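Local coordinates for putative NADH-depentdent flavin oxidoreductase (PDB 5OCS), which probably acts as an FMN-dependent ene-reductase of the Old Yellow Enzyme family, using NAD(P)H to reduce activated carbon-carbon double bonds, at residues L4-R9 and A16-I21; C25-Q30 and P68-L73; P94-I99 and G171-E176. All coordinates share one frame; numbering follows the deposited sequence.

Interaction 1. Residues L4-R9 and A16-I21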
ATOM      1  N   LEU D   4       2.236   9.962  21.809  1.00 13.68           N
ATOM      2  CA  LEU D   4       2.599   9.507  20.456  1.00 13.15           C
ATOM      3  C   LEU D   4       2.017  10.376  19.329  1.00 14.20           C
ATOM      4  O   LEU D   4       2.697  10.687  18.327  1.00 13.76           O
ATOM      5  CB  LEU D   4       2.157   8.071  20.284  1.00 12.29           C
ATOM      6  CG  LEU D   4       2.655   7.378  19.012  1.00 12.35           C
ATOM      7  CD1 LEU D   4       4.157   7.207  19.043  1.00 12.10           C
ATOM      8  CD2 LEU D   4       1.948   6.062  18.886  1.00 11.99           C
ATOM      9  N   PHE D   5       0.745  10.757  19.511  1.00 14.49           N
ATOM     10  CA  PHE D   5       0.049  11.558  18.532  1.00 14.59           C
ATOM     11  C   PHE D   5       0.108  13.067  18.742  1.00 14.31           C
ATOM     12  O   PHE D   5      -0.581  13.774  18.060  1.00 14.67           O
ATOM     13  CB  PHE D   5      -1.383  11.034  18.310  1.00 14.03           C
ATOM     14  CG  PHE D   5      -1.411   9.777  17.533  1.00 12.71           C
ATOM     15  CD1 PHE D   5      -1.339   9.846  16.138  1.00 12.95           C
ATOM     16  CD2 PHE D   5      -1.376   8.520  18.147  1.00 12.50           C
ATOM     17  CE1 PHE D   5      -1.297   8.703  15.384  1.00 11.99           C
ATOM     18  CE2 PHE D   5      -1.354   7.357  17.377  1.00 12.67           C
ATOM     19  CZ  PHE D   5      -1.295   7.460  15.993  1.00 12.35           C
ATOM     20  N   ASP D   6       1.036  13.570  19.556  1.00 15.88           N
ATOM     21  CA  ASP D   6       1.334  14.984  19.565  1.00 16.23           C
ATOM     22  C   ASP D   6       2.079  15.372  18.313  1.00 17.60           C
ATOM     23  O   ASP D   6       2.989  14.642  17.881  1.00 17.60           O
ATOM     24  CB  ASP D   6       2.268  15.365  20.692  1.00 19.61           C
ATOM     25  CG  ASP D   6       1.658  15.228  22.048  1.00 21.49           C
ATOM     26  OD1 ASP D   6       0.439  15.097  22.182  1.00 23.71           O
ATOM     27  OD2 ASP D   6       2.461  15.262  22.990  1.00 28.48           O
ATOM     28  N   PRO D   7       1.744  16.539  17.740  1.00 18.37           N
ATOM     29  CA  PRO D   7       2.613  17.117  16.721  1.00 18.79           C
ATOM     30  C   PRO D   7       3.998  17.332  17.247  1.00 19.95           C
ATOM     31  O   PRO D   7       4.211  17.472  18.454  1.00 19.19           O
ATOM     32  CB  PRO D   7       1.954  18.469  16.415  1.00 19.51           C
ATOM     33  CG  PRO D   7       0.545  18.264  16.741  1.00 20.39           C
ATOM     34  CD  PRO D   7       0.519  17.329  17.920  1.00 19.53           C
ATOM     35  N   TYR D   8       4.973  17.327  16.358  1.00 18.70           N
ATOM     36  CA  TYR D   8       6.337  17.578  16.764  1.00 20.43           C
ATOM     37  C   TYR D   8       7.021  18.247  15.591  1.00 22.95           C
ATOM     38  O   TYR D   8       6.351  18.566  14.596  1.00 23.67           O
ATOM     39  CB  TYR D   8       6.986  16.265  17.200  1.00 21.51           C
ATOM     40  CG  TYR D   8       8.268  16.409  17.971  1.00 22.90           C
ATOM     41  CD1 TYR D   8       8.304  17.014  19.220  1.00 23.52           C
ATOM     42  CD2 TYR D   8       9.466  15.944  17.441  1.00 25.40           C
ATOM     43  CE1 TYR D   8       9.491  17.130  19.925  1.00 22.93           C
ATOM     44  CE2 TYR D   8      10.657  16.075  18.140  1.00 24.80           C
ATOM     45  CZ  TYR D   8      10.659  16.665  19.378  1.00 24.05           C
ATOM     46  OH  TYR D   8      11.872  16.773  20.031  1.00 23.00           O
ATOM     47  N   ARG D   9       8.301  18.534  15.738  1.00 26.49           N
ATOM     48  CA  ARG D   9       9.077  19.321  14.805  1.00 30.45           C
ATOM     49  C   ARG D   9      10.542  18.898  14.917  1.00 31.09           C
ATOM     50  O   ARG D   9      11.039  18.656  16.034  1.00 31.86           O
ATOM     51  CB  ARG D   9       8.966  20.789  15.185  1.00 36.51           C
ATOM     52  CG  ARG D   9       9.556  21.757  14.173  1.00 42.38           C
ATOM     53  CD  ARG D   9       9.462  23.227  14.598  1.00 44.92           C
ATOM     54  NE  ARG D   9       9.919  23.496  15.964  1.00 50.34           N
ATOM     55  CZ  ARG D   9      11.185  23.448  16.401  1.00 53.10           C
ATOM     56  NH1 ARG D   9      12.200  23.110  15.598  1.00 52.91           N
ATOM     57  NH2 ARG D   9      11.441  23.723  17.679  1.00 52.16           N
ATOM     58  N   ALA D  16       3.333  15.560  11.878  1.00 14.17           N
ATOM     59  CA  ALA D  16       1.962  15.362  12.320  1.00 14.84           C
ATOM     60  C   ALA D  16       1.833  14.588  13.659  1.00 13.83           C
ATOM     61  O   ALA D  16       0.860  14.757  14.388  1.00 13.71           O
ATOM     62  CB  ALA D  16       1.179  14.668  11.228  1.00 15.69           C
ATOM     63  N   ASN D  17       2.801  13.719  13.933  1.00 11.72           N
ATOM     64  CA  ASN D  17       2.854  12.939  15.152  1.00 11.66           C
ATOM     65  C   ASN D  17       4.289  12.439  15.350  1.00 11.54           C
ATOM     66  O   ASN D  17       5.137  12.833  14.593  1.00 11.07           O
ATOM     67  CB  ASN D  17       1.854  11.793  15.109  1.00 11.58           C
ATOM     68  CG  ASN D  17       2.010  10.936  13.859  1.00 11.43           C
ATOM     69  OD1 ASN D  17       3.073  10.408  13.608  1.00 10.90           O
ATOM     70  ND2 ASN D  17       0.927  10.806  13.068  1.00 11.80           N
ATOM     71  N   ARG D  18       4.533  11.615  16.369  1.00 11.11           N
ATOM     72  CA  ARG D  18       5.875  11.210  16.727  1.00 11.76           C
ATOM     73  C   ARG D  18       6.293   9.908  16.074  1.00 10.91           C
ATOM     74  O   ARG D  18       7.338   9.369  16.427  1.00 10.37           O
ATOM     75  CB  ARG D  18       5.988  11.117  18.236  1.00 13.18           C
ATOM     76  CG  ARG D  18       5.814  12.498  18.881  1.00 16.43           C
ATOM     77  CD  ARG D  18       5.769  12.287  20.382  1.00 20.07           C
ATOM     78  NE  ARG D  18       5.464  13.577  21.009  1.00 24.48           N
ATOM     79  CZ  ARG D  18       6.351  14.519  21.314  1.00 24.61           C
ATOM     80  NH1 ARG D  18       7.643  14.311  21.194  1.00 21.50           N
ATOM     81  NH2 ARG D  18       5.910  15.682  21.798  1.00 25.08           N
ATOM     82  N   ILE D  19       5.509   9.437  15.078  1.00 10.05           N
ATOM     83  CA  ILE D  19       5.777   8.173  14.394  1.00  9.73           C
ATOM     84  C   ILE D  19       6.613   8.404  13.163  1.00  8.87           C
ATOM     85  O   ILE D  19       6.222   9.181  12.307  1.00  8.60           O
ATOM     86  CB  ILE D  19       4.479   7.424  14.005  1.00  9.77           C
ATOM     87  CG1 ILE D  19       3.605   7.146  15.230  1.00  9.97           C
ATOM     88  CG2 ILE D  19       4.800   6.092  13.347  1.00 10.06           C
ATOM     89  CD1 ILE D  19       2.173   6.881  14.863  1.00 10.20           C
ATOM     90  N   ALA D  20       7.777   7.749  13.091  1.00  8.13           N
ATOM     91  CA  ALA D  20       8.622   7.794  11.898  1.00  8.35           C
ATOM     92  C   ALA D  20       8.671   6.416  11.280  1.00  8.73           C
ATOM     93  O   ALA D  20       8.761   5.405  12.011  1.00  8.36           O
ATOM     94  CB  ALA D  20      10.029   8.265  12.248  1.00  8.06           C
ATOM     95  N   ILE D  21       8.644   6.354   9.939  1.00  9.24           N
ATOM     96  CA  ILE D  21       8.799   5.111   9.231  1.00  9.81           C
ATOM     97  C   ILE D  21      10.281   4.942   8.998  1.00  9.56           C
ATOM     98  O   ILE D  21      10.896   5.791   8.352  1.00  8.81           O
ATOM     99  CB  ILE D  21       8.022   5.059   7.902  1.00 10.83           C
ATOM    100  CG1 ILE D  21       6.547   5.166   8.175  1.00 12.37           C
ATOM    101  CG2 ILE D  21       8.303   3.747   7.156  1.00 10.59           C
ATOM    102  CD1 ILE D  21       5.746   5.465   6.952  1.00 13.48           C
TER
HETATM  103  O   HOH W   1      -2.166  13.638  15.646  1.00 25.19           O
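R18 and L4 make the one hydrogen bond across this contact: R18 N donates to L4 O at 2.8 Å. The apolar end is tightly packed. L4 CD1 lies 3.9 Å from I19 CG1, and F5 CZ lies 3.7 Å from I19 CD1. L4 CG is anti to the backbone N (chi1 -171°), and this swings the methyl end toward I19. The N17 amide lies alongside the F5 ring, the two planes steeply inclined. N17 OD1 accepts from I19 N at 3.0 Å, an Asx turn, and N17 ND2 bonds to G49 O. D6 O is buried and has no conventional partner. It receives only a CA-H...O contact from N17 CA at 3.2 Å.

The buried R18 is closely packed too. R18 NH1 sits over one face of the Y8 ring, 3.4 Å from Y8 CD1, and also bonds to D319 O. The carboxylate of D6 lies at the guanidinium edge. The salt bridge from D6 OD2 to R18 NH2 is long, 3.7 Å, and D6 OD2 also accepts from H3 N. The solvent side is at P7 and A16, which are exposed. There a water bonded to F5 O reaches A16 O only weakly.

Strand 320-323 and helices 306-314 and 333-341 border the contact where residues 4-9 run beside the start of strand 19-21, the first barrel strand.

Interaction 2. Residues C25-Q30 and P68-L73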
ATOM      1  N   CYS D  25      15.814  -1.027   3.789  1.00 10.51           N
ATOM      2  CA  CYS D  25      16.327  -1.434   2.483  1.00 11.17           C
ATOM      3  C   CYS D  25      15.351  -2.341   1.767  1.00 10.22           C
ATOM      4  O   CYS D  25      14.799  -3.272   2.382  1.00 11.24           O
ATOM      5  CB  CYS D  25      17.682  -2.153   2.635  1.00 12.12           C
ATOM      6  SG  CYS D  25      18.957  -1.002   3.155  1.00 16.17           S
ATOM      7  N   GLN D  26      15.126  -2.066   0.477  1.00  9.37           N
ATOM      8  CA  GLN D  26      14.235  -2.839  -0.325  1.00  9.31           C
ATOM      9  C   GLN D  26      14.981  -3.702  -1.354  1.00 10.20           C
ATOM     10  O   GLN D  26      14.362  -4.600  -1.919  1.00 10.01           O
ATOM     11  CB  GLN D  26      13.228  -1.917  -1.063  1.00  9.14           C
ATOM     12  CG  GLN D  26      12.349  -1.115  -0.139  1.00  9.44           C
ATOM     13  CD  GLN D  26      11.516  -2.032   0.712  1.00  9.76           C
ATOM     14  OE1 GLN D  26      10.652  -2.762   0.190  1.00 10.84           O
ATOM     15  NE2 GLN D  26      11.794  -2.070   2.003  1.00  9.61           N
ATOM     16  N   TYR D  27      16.263  -3.406  -1.622  1.00  9.62           N
ATOM     17  CA  TYR D  27      17.061  -4.227  -2.572  1.00 11.35           C
ATOM     18  C   TYR D  27      16.336  -4.395  -3.903  1.00 10.54           C
ATOM     19  O   TYR D  27      16.363  -5.455  -4.490  1.00 11.93           O
ATOM     20  CB  TYR D  27      17.377  -5.619  -1.951  1.00 11.25           C
ATOM     21  CG  TYR D  27      17.851  -5.536  -0.530  1.00 11.41           C
ATOM     22  CD1 TYR D  27      19.195  -5.284  -0.248  1.00 11.81           C
ATOM     23  CD2 TYR D  27      16.970  -5.733   0.542  1.00 11.61           C
ATOM     24  CE1 TYR D  27      19.644  -5.162   1.076  1.00 12.09           C
ATOM     25  CE2 TYR D  27      17.409  -5.635   1.864  1.00 12.21           C
ATOM     26  CZ  TYR D  27      18.758  -5.356   2.108  1.00 12.45           C
ATOM     27  OH  TYR D  27      19.216  -5.244   3.397  1.00 13.12           O
ATOM     28  N   SER D  28      15.656  -3.347  -4.363  1.00 10.29           N
ATOM     29  CA  SER D  28      14.760  -3.425  -5.529  1.00 10.61           C
ATOM     30  C   SER D  28      15.040  -2.351  -6.586  1.00 10.97           C
ATOM     31  O   SER D  28      14.144  -1.972  -7.350  1.00 10.84           O
ATOM     32  CB  SER D  28      13.304  -3.309  -5.033  1.00 11.43           C
ATOM     33  OG  SER D  28      12.972  -4.433  -4.257  1.00 11.05           O
ATOM     34  N   ALA D  29      16.250  -1.786  -6.574  1.00 10.55           N
ATOM     35  CA  ALA D  29      16.668  -0.796  -7.547  1.00 11.09           C
ATOM     36  C   ALA D  29      17.494  -1.459  -8.659  1.00 12.45           C
ATOM     37  O   ALA D  29      17.976  -2.603  -8.510  1.00 13.52           O
ATOM     38  CB  ALA D  29      17.457   0.327  -6.861  1.00 11.07           C
ATOM     39  N   GLN D  30      17.652  -0.743  -9.753  1.00 13.94           N
ATOM     40  CA  GLN D  30      18.445  -1.227 -10.919  1.00 16.22           C
ATOM     41  C   GLN D  30      19.476  -0.178 -11.215  1.00 14.08           C
ATOM     42  O   GLN D  30      19.123   0.910 -11.630  1.00 12.15           O
ATOM     43  CB  GLN D  30      17.578  -1.416 -12.156  1.00 19.94           C
ATOM     44  CG  GLN D  30      16.660  -2.610 -12.076  1.00 25.88           C
ATOM     45  CD  GLN D  30      15.479  -2.569 -13.057  1.00 32.88           C
ATOM     46  OE1 GLN D  30      15.108  -1.515 -13.607  1.00 38.65           O
ATOM     47  NE2 GLN D  30      14.855  -3.731 -13.250  1.00 37.85           N
ATOM     48  N   PRO D  68      23.976  -5.091  -5.104  1.00 10.91           N
ATOM     49  CA  PRO D  68      23.792  -4.565  -6.455  1.00 11.08           C
ATOM     50  C   PRO D  68      22.415  -3.992  -6.766  1.00 11.30           C
ATOM     51  O   PRO D  68      22.246  -3.313  -7.798  1.00 11.89           O
ATOM     52  CB  PRO D  68      24.100  -5.779  -7.353  1.00 11.52           C
ATOM     53  CG  PRO D  68      24.997  -6.609  -6.516  1.00 10.95           C
ATOM     54  CD  PRO D  68      24.526  -6.469  -5.117  1.00 10.92           C
ATOM     55  N   THR D  69      21.442  -4.225  -5.882  1.00 10.92           N
ATOM     56  CA  THR D  69      20.107  -3.673  -6.088  1.00 10.57           C
ATOM     57  C   THR D  69      19.716  -2.620  -5.037  1.00  9.94           C
ATOM     58  O   THR D  69      18.540  -2.297  -4.917  1.00  9.13           O
ATOM     59  CB  THR D  69      19.070  -4.782  -6.200  1.00 11.00           C
ATOM     60  OG1 THR D  69      19.153  -5.669  -5.103  1.00 11.62           O
ATOM     61  CG2 THR D  69      19.262  -5.598  -7.467  1.00 12.38           C
ATOM     62  N   ASP D  70      20.697  -2.042  -4.335  1.00  9.80           N
ATOM     63  CA  ASP D  70      20.405  -0.889  -3.529  1.00  9.93           C
ATOM     64  C   ASP D  70      19.962   0.336  -4.321  1.00  9.35           C
ATOM     65  O   ASP D  70      20.458   0.608  -5.437  1.00  9.08           O
ATOM     66  CB  ASP D  70      21.630  -0.455  -2.741  1.00 11.07           C
ATOM     67  CG  ASP D  70      21.864  -1.300  -1.508  1.00 11.80           C
ATOM     68  OD1 ASP D  70      21.420  -2.475  -1.433  1.00 11.28           O
ATOM     69  OD2 ASP D  70      22.494  -0.703  -0.576  1.00 13.79           O
ATOM     70  N   LEU D  71      19.108   1.118  -3.676  1.00  8.98           N
ATOM     71  CA  LEU D  71      18.731   2.453  -4.122  1.00  9.13           C
ATOM     72  C   LEU D  71      19.970   3.361  -4.079  1.00  8.79           C
ATOM     73  O   LEU D  71      20.801   3.229  -3.176  1.00  9.36           O
ATOM     74  CB  LEU D  71      17.597   3.025  -3.252  1.00  9.88           C
ATOM     75  CG  LEU D  71      16.925   4.252  -3.869  1.00  9.72           C
ATOM     76  CD1 LEU D  71      16.199   3.924  -5.178  1.00  9.93           C
ATOM     77  CD2 LEU D  71      16.004   4.873  -2.831  1.00 10.03           C
ATOM     78  N   GLY D  72      20.120   4.188  -5.103  1.00  8.69           N
ATOM     79  CA  GLY D  72      21.222   5.113  -5.206  1.00  9.37           C
ATOM     80  C   GLY D  72      20.763   6.514  -5.556  1.00  9.67           C
ATOM     81  O   GLY D  72      19.651   6.719  -6.052  1.00  9.82           O
ATOM     82  N   LEU D  73      21.619   7.480  -5.284  1.00  9.42           N
ATOM     83  CA  LEU D  73      21.415   8.843  -5.749  1.00  9.72           C
ATOM     84  C   LEU D  73      22.724   9.454  -6.211  1.00  9.90           C
ATOM     85  O   LEU D  73      23.201  10.472  -5.655  1.00 10.14           O
ATOM     86  CB  LEU D  73      20.762   9.657  -4.641  1.00 10.10           C
ATOM     87  CG  LEU D  73      20.159  10.980  -5.071  1.00 10.22           C
ATOM     88  CD1 LEU D  73      19.224  10.819  -6.276  1.00 10.08           C
ATOM     89  CD2 LEU D  73      19.458  11.632  -3.890  1.00 10.25           C
TER
HETATM   90  O   HOH W   2      18.580  -2.107  -0.666  1.00 10.26           O
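Two irregular loops meet where Y27 and T69 bring their CA atoms within 4.7 Å, and A29 N donates to T69 O at 2.9 Å with an N-H...O angle of 160°. Y27 has left-handed backbone angles (phi 52°, psi 38°), which turn the chain here. Y27 N donates to a water at 2.8 Å, and that water donates weakly to D70 OD1. The same water lies over one face of the Y27 ring, offset toward the rim.

T69 points its side chain at the other loop. T69 OG1 lies 2.9 Å from Y27 O, at most a weak bond, while CG2 lies against A29 O. The methyl of A29 fits onto the T69-D70 backbone, with A29 CB 3.3 Å from D70 O. A29 CB also meets L71 CD1 at 4.2 Å.

These are the loops that follow the first and second strands of the (beta/alpha)8 barrel. C25, in the first of them, binds FMN, and its side chain touches A57, another FMN-binding residue on the second strand.

D70 runs alongside Y27, with D70 OD1 3.8 Å from Y27 CD1. The carboxylate is held mainly by its own loop: OD1 bonds to T67 OG1 and OD2 to I66 N. S28 OG donates to Q26 O from above the carbonyl plane, and it also hydrogen-bonds to Q350 of the second subunit.

Interaction 3. Residues P94-I99 and G171-E176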
ATOM      1  N   PRO D  94       0.434  14.265   2.760  1.00  9.34           N
ATOM      2  CA  PRO D  94       1.065  15.410   3.439  1.00  9.59           C
ATOM      3  C   PRO D  94       2.320  15.029   4.250  1.00 10.15           C
ATOM      4  O   PRO D  94       2.902  15.889   4.858  1.00 11.34           O
ATOM      5  CB  PRO D  94      -0.016  15.841   4.437  1.00  9.83           C
ATOM      6  CG  PRO D  94      -0.657  14.573   4.812  1.00  9.85           C
ATOM      7  CD  PRO D  94      -0.610  13.649   3.607  1.00 10.24           C
ATOM      8  N   ILE D  95       2.738  13.773   4.225  1.00 10.25           N
ATOM      9  CA  ILE D  95       3.827  13.316   5.058  1.00 10.02           C
ATOM     10  C   ILE D  95       5.141  14.041   4.753  1.00  9.27           C
ATOM     11  O   ILE D  95       5.393  14.508   3.637  1.00  9.18           O
ATOM     12  CB  ILE D  95       4.019  11.774   4.920  1.00 10.80           C
ATOM     13  CG1 ILE D  95       4.711  11.194   6.160  1.00 11.39           C
ATOM     14  CG2 ILE D  95       4.749  11.435   3.611  1.00 11.57           C
ATOM     15  CD1 ILE D  95       4.641   9.695   6.261  1.00 11.19           C
ATOM     16  N   ALA D  96       5.987  14.141   5.759  1.00  8.31           N
ATOM     17  CA  ALA D  96       7.336  14.662   5.573  1.00  8.33           C
ATOM     18  C   ALA D  96       8.205  13.554   5.030  1.00  8.48           C
ATOM     19  O   ALA D  96       8.186  12.461   5.567  1.00  7.98           O
ATOM     20  CB  ALA D  96       7.911  15.119   6.926  1.00  8.83           C
ATOM     21  N   VAL D  97       8.887  13.843   3.944  1.00  8.11           N
ATOM     22  CA  VAL D  97       9.701  12.861   3.239  1.00  8.37           C
ATOM     23  C   VAL D  97      11.150  13.233   3.416  1.00  8.13           C
ATOM     24  O   VAL D  97      11.555  14.296   3.006  1.00  8.34           O
ATOM     25  CB  VAL D  97       9.294  12.739   1.770  1.00  8.72           C
ATOM     26  CG1 VAL D  97      10.144  11.708   1.086  1.00  9.60           C
ATOM     27  CG2 VAL D  97       7.834  12.330   1.689  1.00  9.12           C
ATOM     28  N   THR D  98      11.934  12.307   3.975  1.00  7.57           N
ATOM     29  CA  THR D  98      13.365  12.484   4.212  1.00  7.92           C
ATOM     30  C   THR D  98      14.092  11.267   3.661  1.00  7.84           C
ATOM     31  O   THR D  98      13.462  10.268   3.272  1.00  8.30           O
ATOM     32  CB  THR D  98      13.658  12.652   5.717  1.00  7.63           C
ATOM     33  OG1 THR D  98      13.252  11.481   6.456  1.00  8.05           O
ATOM     34  CG2 THR D  98      12.857  13.893   6.237  1.00  7.64           C
ATOM     35  N   ILE D  99      15.415  11.297   3.666  1.00  7.91           N
ATOM     36  CA  ILE D  99      16.178  10.227   3.046  1.00  7.95           C
ATOM     37  C   ILE D  99      17.427   9.909   3.861  1.00  7.84           C
ATOM     38  O   ILE D  99      18.068  10.799   4.405  1.00  8.55           O
ATOM     39  CB  ILE D  99      16.555  10.567   1.587  1.00  7.76           C
ATOM     40  CG1 ILE D  99      17.063   9.332   0.837  1.00  7.85           C
ATOM     41  CG2 ILE D  99      17.534  11.777   1.486  1.00  7.75           C
ATOM     42  CD1 ILE D  99      17.002   9.516  -0.659  1.00  8.11           C
ATOM     43  N   GLY D 171      13.383  18.034  -3.671  1.00  8.32           N
ATOM     44  CA  GLY D 171      12.427  18.493  -2.700  1.00  8.65           C
ATOM     45  C   GLY D 171      12.362  17.565  -1.493  1.00  8.82           C
ATOM     46  O   GLY D 171      11.451  17.690  -0.679  1.00  9.62           O
ATOM     47  N   ILE D 172      13.364  16.698  -1.288  1.00  8.69           N
ATOM     48  CA  ILE D 172      13.408  15.900  -0.044  1.00  8.46           C
ATOM     49  C   ILE D 172      13.641  16.884   1.122  1.00  9.02           C
ATOM     50  O   ILE D 172      14.405  17.857   0.991  1.00  8.92           O
ATOM     51  CB  ILE D 172      14.471  14.816  -0.162  1.00  9.01           C
ATOM     52  CG1 ILE D 172      14.069  13.855  -1.265  1.00  8.82           C
ATOM     53  CG2 ILE D 172      14.649  14.091   1.138  1.00  9.01           C
ATOM     54  CD1 ILE D 172      15.043  12.768  -1.607  1.00  9.94           C
ATOM     55  N   GLU D 173      13.003  16.613   2.251  1.00  9.20           N
ATOM     56  CA  GLU D 173      12.851  17.601   3.319  1.00  9.46           C
ATOM     57  C   GLU D 173      13.854  17.459   4.450  1.00 10.01           C
ATOM     58  O   GLU D 173      13.882  18.289   5.369  1.00 10.64           O
ATOM     59  CB  GLU D 173      11.450  17.515   3.853  1.00  9.72           C
ATOM     60  CG  GLU D 173      10.432  18.035   2.841  1.00 10.13           C
ATOM     61  CD  GLU D 173       9.019  17.583   3.133  1.00 10.92           C
ATOM     62  OE1 GLU D 173       8.694  16.423   2.840  1.00 10.86           O
ATOM     63  OE2 GLU D 173       8.258  18.385   3.745  1.00 11.88           O
ATOM     64  N   GLY D 174      14.688  16.428   4.390  1.00  9.95           N
ATOM     65  CA  GLY D 174      15.650  16.184   5.426  1.00  9.49           C
ATOM     66  C   GLY D 174      16.580  15.046   5.067  1.00  9.55           C
ATOM     67  O   GLY D 174      16.270  14.219   4.198  1.00  8.50           O
ATOM     68  N   ILE D 175      17.727  15.002   5.742  1.00  9.46           N
ATOM     69  CA  ILE D 175      18.707  13.934   5.477  1.00 10.07           C
ATOM     70  C   ILE D 175      19.146  13.273   6.785  1.00  9.78           C
ATOM     71  O   ILE D 175      19.516  13.935   7.769  1.00 10.10           O
ATOM     72  CB  ILE D 175      19.970  14.443   4.763  1.00 11.28           C
ATOM     73  CG1 ILE D 175      19.651  14.860   3.308  1.00 12.23           C
ATOM     74  CG2 ILE D 175      21.062  13.352   4.710  1.00 10.82           C
ATOM     75  CD1 ILE D 175      20.789  15.537   2.600  1.00 14.27           C
ATOM     76  N   GLU D 176      19.084  11.956   6.796  1.00  9.05           N
ATOM     77  CA  GLU D 176      19.694  11.152   7.854  1.00  9.44           C
ATOM     78  C   GLU D 176      20.999  10.589   7.342  1.00  9.25           C
ATOM     79  O   GLU D 176      21.031   9.840   6.349  1.00  9.25           O
ATOM     80  CB  GLU D 176      18.751  10.021   8.265  1.00  8.91           C
ATOM     81  CG  GLU D 176      19.383   9.050   9.262  1.00  9.46           C
ATOM     82  CD  GLU D 176      18.379   8.118   9.903  1.00  9.78           C
ATOM     83  OE1 GLU D 176      17.448   8.606  10.580  1.00 10.07           O
ATOM     84  OE2 GLU D 176      18.552   6.886   9.728  1.00 11.39           O
TER
HETATM   85  O   HOH W   3       5.659  17.363   3.319  1.00 21.88           O
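E173 grips V97 with both its backbone and its side chain. E173 N donates to V97 O at 2.8 Å. E173 CB lies 3.3 Å from V97 O, and E173 CG 3.9 Å from it. Beyond CG the chain is extended (chi2 162°), which carries CD back along the strand toward V97 N. The tip then closes the loop: V97 N donates to E173 OE1 at 2.8 Å, almost straight at 176° but from above the carboxylate plane. OE1 also forms a salt bridge with R90, and OE2 accepts from a water that is shared with I95 O.

Further along, T98 CG2 packs on the G174 backbone, 3.7 Å from G174 CA. I99 CG2 packs on I172 CG2 at 3.7 Å. I99 N donates to G174 O, and E176 N donates to I99 O at 2.8 Å.

E176 turns its carboxylate away, toward H263 and W229 and toward the FMN-binding residues Q100 and R231. This parallel pairing of strands 96-102 and 175-179, neighbours in strand order, is that of the third and fourth strands of a TIM barrel.

Overall arrangement
All three contacts belong to one (beta/alpha)8 barrel and follow one another along the chain. Interactions 1 and 3 both reach the barrel sheet, through its first, third and fourth strands. Their centres are about 14 Å apart, and their nearest atoms come within about 4 Å without touching. Interaction 2 lies on the other side of the chain's centre from interaction 1, about 28 Å away between centres, although segments 16-21 and 25-30 adjoin in sequence. It is about 18 Å from interaction 3 between centres. Residues 25-30 include an FMN-binding residue, and 171-176 reach two more, whereas the side chain of I19 is about 10 Å from that of the FMN-binding A324. FMN is not bound to this chain.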